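Local structure of lipid-transfer protein (Thermomonospora curvata, 6OK1) at residues M154-Y159 with F297-L302. The protein is a bacterial lipid-transfer protein by name, with a thiolase-like fold, whose precise function is unknown. Residues are numbered along the deposited sequence; the frame is centred on the assembly and turned at random.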
ATOM      1  N   MET A 154     -15.096  10.333 -20.449  1.00 19.04           N
ATOM      2  CA  MET A 154     -14.700   9.648 -21.670  1.00 20.00           C
ATOM      3  C   MET A 154     -15.443   8.329 -21.842  1.00 19.25           C
ATOM      4  O   MET A 154     -15.869   7.980 -22.961  1.00 20.55           O
ATOM      5  CB  MET A 154     -13.185   9.428 -21.670  1.00 22.40           C
ATOM      6  CG  MET A 154     -12.633   9.036 -23.033  1.00 23.09           C
ATOM      7  SD  MET A 154     -12.654  10.355 -24.241  1.00 20.32           S
ATOM      8  CE  MET A 154     -11.217  11.285 -23.707  1.00 21.20           C
ATOM      9  N   PHE A 155     -15.655   7.598 -20.744  1.00 19.67           N
ATOM     10  CA  PHE A 155     -16.473   6.391 -20.784  1.00 21.41           C
ATOM     11  C   PHE A 155     -17.943   6.723 -21.008  1.00 21.59           C
ATOM     12  O   PHE A 155     -18.634   6.067 -21.799  1.00 22.98           O
ATOM     13  CB  PHE A 155     -16.357   5.612 -19.472  1.00 19.27           C
ATOM     14  CG  PHE A 155     -14.993   5.056 -19.196  1.00 20.35           C
ATOM     15  CD1 PHE A 155     -14.416   4.116 -20.060  1.00 24.20           C
ATOM     16  CD2 PHE A 155     -14.300   5.416 -18.052  1.00 22.30           C
ATOM     17  CE1 PHE A 155     -13.172   3.590 -19.796  1.00 20.65           C
ATOM     18  CE2 PHE A 155     -13.052   4.861 -17.768  1.00 26.67           C
ATOM     19  CZ  PHE A 155     -12.498   3.947 -18.647  1.00 21.66           C
ATOM     20  N   ALA A 156     -18.457   7.692 -20.257  1.00 22.33           N
ATOM     21  CA  ALA A 156     -19.886   7.991 -20.315  1.00 21.65           C
ATOM     22  C   ALA A 156     -20.322   8.373 -21.730  1.00 23.66           C
ATOM     23  O   ALA A 156     -21.386   7.948 -22.203  1.00 25.05           O
ATOM     24  CB  ALA A 156     -20.194   9.115 -19.325  1.00 22.92           C
ATOM     25  N   ARG A 157     -19.507   9.158 -22.431  1.00 22.06           N
ATOM     26  CA  ARG A 157     -19.884   9.585 -23.777  1.00 22.49           C
ATOM     27  C   ARG A 157     -20.021   8.393 -24.701  1.00 22.97           C
ATOM     28  O   ARG A 157     -20.907   8.365 -25.558  1.00 22.11           O
ATOM     29  CB  ARG A 157     -18.854  10.559 -24.351  1.00 21.12           C
ATOM     30  CG  ARG A 157     -19.192  11.081 -25.757  1.00 23.50           C
ATOM     31  CD  ARG A 157     -20.462  11.976 -25.750  1.00 25.08           C
ATOM     32  NE  ARG A 157     -20.899  12.384 -27.092  1.00 32.42           N
ATOM     33  CZ  ARG A 157     -21.612  11.633 -27.936  1.00 37.60           C
ATOM     34  NH1 ARG A 157     -21.991  10.394 -27.613  1.00 35.49           N
ATOM     35  NH2 ARG A 157     -21.947  12.127 -29.133  1.00 41.61           N
ATOM     36  N   ARG A 158     -19.133   7.409 -24.563  1.00 21.80           N
ATOM     37  CA  ARG A 158     -19.216   6.220 -25.406  1.00 21.02           C
ATOM     38  C   ARG A 158     -20.406   5.346 -25.020  1.00 22.30           C
ATOM     39  O   ARG A 158     -21.052   4.736 -25.885  1.00 24.08           O
ATOM     40  CB  ARG A 158     -17.907   5.433 -25.320  1.00 22.66           C
ATOM     41  CG  ARG A 158     -17.867   4.218 -26.275  1.00 22.72           C
ATOM     42  CD  ARG A 158     -17.642   4.632 -27.724  1.00 22.85           C
ATOM     43  NE  ARG A 158     -17.898   3.488 -28.615  1.00 24.57           N
ATOM     44  CZ  ARG A 158     -17.622   3.473 -29.912  1.00 25.01           C
ATOM     45  NH1 ARG A 158     -17.045   4.520 -30.492  1.00 21.72           N
ATOM     46  NH2 ARG A 158     -17.913   2.391 -30.636  1.00 26.54           N
ATOM     47  N   TYR A 159     -20.724   5.281 -23.729  1.00 22.43           N
ATOM     48  CA  TYR A 159     -21.896   4.521 -23.292  1.00 23.93           C
ATOM     49  C   TYR A 159     -23.179   5.133 -23.862  1.00 25.40           C
ATOM     50  O   TYR A 159     -24.092   4.410 -24.302  1.00 25.40           O
ATOM     51  CB  TYR A 159     -21.922   4.477 -21.764  1.00 22.60           C
ATOM     52  CG  TYR A 159     -23.069   3.676 -21.179  1.00 20.32           C
ATOM     53  CD1 TYR A 159     -24.305   4.257 -20.993  1.00 24.05           C
ATOM     54  CD2 TYR A 159     -22.905   2.358 -20.801  1.00 22.98           C
ATOM     55  CE1 TYR A 159     -25.362   3.538 -20.477  1.00 22.96           C
ATOM     56  CE2 TYR A 159     -23.962   1.624 -20.282  1.00 23.95           C
ATOM     57  CZ  TYR A 159     -25.193   2.225 -20.127  1.00 24.29           C
ATOM     58  OH  TYR A 159     -26.281   1.545 -19.598  1.00 25.88           O
ATOM     59  N   PHE A 297     -19.225   9.547  -9.260  1.00 22.19           N
ATOM     60  CA  PHE A 297     -19.822  10.113 -10.464  1.00 24.04           C
ATOM     61  C   PHE A 297     -20.993   9.225 -10.852  1.00 24.24           C
ATOM     62  O   PHE A 297     -20.912   7.997 -10.742  1.00 26.96           O
ATOM     63  CB  PHE A 297     -18.796  10.188 -11.610  1.00 22.80           C
ATOM     64  CG  PHE A 297     -17.626  11.065 -11.295  1.00 20.95           C
ATOM     65  CD1 PHE A 297     -17.727  12.442 -11.402  1.00 23.37           C
ATOM     66  CD2 PHE A 297     -16.435  10.514 -10.847  1.00 23.33           C
ATOM     67  CE1 PHE A 297     -16.654  13.253 -11.082  1.00 23.14           C
ATOM     68  CE2 PHE A 297     -15.372  11.328 -10.528  1.00 24.66           C
ATOM     69  CZ  PHE A 297     -15.478  12.686 -10.656  1.00 24.05           C
ATOM     70  N   THR A 298     -22.062   9.819 -11.331  1.00 22.51           N
ATOM     71  CA  THR A 298     -23.246   9.032 -11.634  1.00 20.51           C
ATOM     72  C   THR A 298     -23.156   8.063 -12.804  1.00 22.71           C
ATOM     73  O   THR A 298     -23.840   7.041 -12.778  1.00 22.13           O
ATOM     74  CB  THR A 298     -24.414   9.964 -11.922  1.00 21.15           C
ATOM     75  OG1 THR A 298     -24.030  10.873 -12.966  1.00 22.45           O
ATOM     76  CG2 THR A 298     -24.848  10.700 -10.636  1.00 24.44           C
ATOM     77  N   PRO A 299     -22.436   8.363 -13.893  1.00 23.27           N
ATOM     78  CA  PRO A 299     -22.671   7.563 -15.109  1.00 22.75           C
ATOM     79  C   PRO A 299     -22.278   6.116 -14.980  1.00 24.35           C
ATOM     80  O   PRO A 299     -22.892   5.273 -15.639  1.00 24.43           O
ATOM     81  CB  PRO A 299     -21.832   8.269 -16.173  1.00 23.17           C
ATOM     82  CG  PRO A 299     -21.716   9.685 -15.660  1.00 27.27           C
ATOM     83  CD  PRO A 299     -21.605   9.549 -14.175  1.00 25.88           C
ATOM     84  N   LEU A 300     -21.246   5.793 -14.198  1.00 21.59           N
ATOM     85  CA  LEU A 300     -20.808   4.410 -14.136  1.00 22.30           C
ATOM     86  C   LEU A 300     -21.701   3.563 -13.247  1.00 23.86           C
ATOM     87  O   LEU A 300     -21.473   2.361 -13.134  1.00 23.97           O
ATOM     88  CB  LEU A 300     -19.352   4.326 -13.657  1.00 24.30           C
ATOM     89  CG  LEU A 300     -18.344   5.046 -14.571  1.00 27.36           C
ATOM     90  CD1 LEU A 300     -16.899   4.927 -14.070  1.00 27.02           C
ATOM     91  CD2 LEU A 300     -18.426   4.537 -15.989  1.00 29.95           C
ATOM     92  N   VAL A 301     -22.726   4.154 -12.638  1.00 21.43           N
ATOM     93  CA  VAL A 301     -23.717   3.326 -11.957  1.00 21.86           C
ATOM     94  C   VAL A 301     -24.447   2.449 -12.955  1.00 22.06           C
ATOM     95  O   VAL A 301     -24.825   1.316 -12.630  1.00 22.81           O
ATOM     96  CB  VAL A 301     -24.680   4.211 -11.154  1.00 23.32           C
ATOM     97  CG1 VAL A 301     -25.859   3.380 -10.591  1.00 23.96           C
ATOM     98  CG2 VAL A 301     -23.932   4.888 -10.008  1.00 26.30           C
ATOM     99  N   LEU A 302     -24.661   2.942 -14.191  1.00 24.14           N
ATOM    100  CA  LEU A 302     -25.440   2.193 -15.156  1.00 24.18           C
ATOM    101  C   LEU A 302     -24.721   0.903 -15.577  1.00 22.27           C
ATOM    102  O   LEU A 302     -25.313  -0.165 -15.465  1.00 24.60           O
ATOM    103  CB  LEU A 302     -25.808   3.075 -16.355  1.00 22.03           C
ATOM    104  CG  LEU A 302     -27.056   3.954 -16.174  1.00 24.92           C
ATOM    105  CD1 LEU A 302     -26.803   5.062 -15.167  1.00 23.84           C
ATOM    106  CD2 LEU A 302     -27.494   4.597 -17.482  1.00 30.33           C
TER
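Tyr159 and Leu302, the two residues that bury most surface here, meet at about a right angle, the leucine lying obliquely against the outer end of the ring. Its CD2 comes within 3.8 Å of Tyr159 CE1, while its CB lies 3.6 Å from Tyr159 OH, so the leucine touches both the ring carbons and the phenol oxygen. With CG anti to the backbone nitrogen (chi1 -178°), the tyrosine side chain reaches across to Leu302. Although apolar carbons lie beside the hydroxyl, it is hydrogen-bonded to Glu306, one turn further along helix 301-307, so the helix offers the phenol both an apolar neighbour, Leu302, and a carboxylate partner, Glu306. The contact illustrates how the two thiolase-related regions of one chain are joined: helix 148-163, in the thiolase N-terminal region, packs on a type I turn, Thr298 to Val301, that leads into helix 301-307, in the thiolase C-terminal-like region. At the turn the backbones draw nearest, with Ala156 CA and Pro299 CA 5.9 Å apart. The small methyl of Ala156 is consistent with this close approach, its CB resting on the proline ring at 3.7 Å from Pro299 CB and 4.0 Å from Pro299 CG. Leu300 adds a looser touch, its CD2 lying 4.2 Å from Phe155 CB, so that the phenylalanine contributes the root of its side chain while its ring meets that of Tyr259. Helix 316-321 closes over the tyrosine-leucine pair, Ala316 touching both residues and Ile320 packing against Leu302.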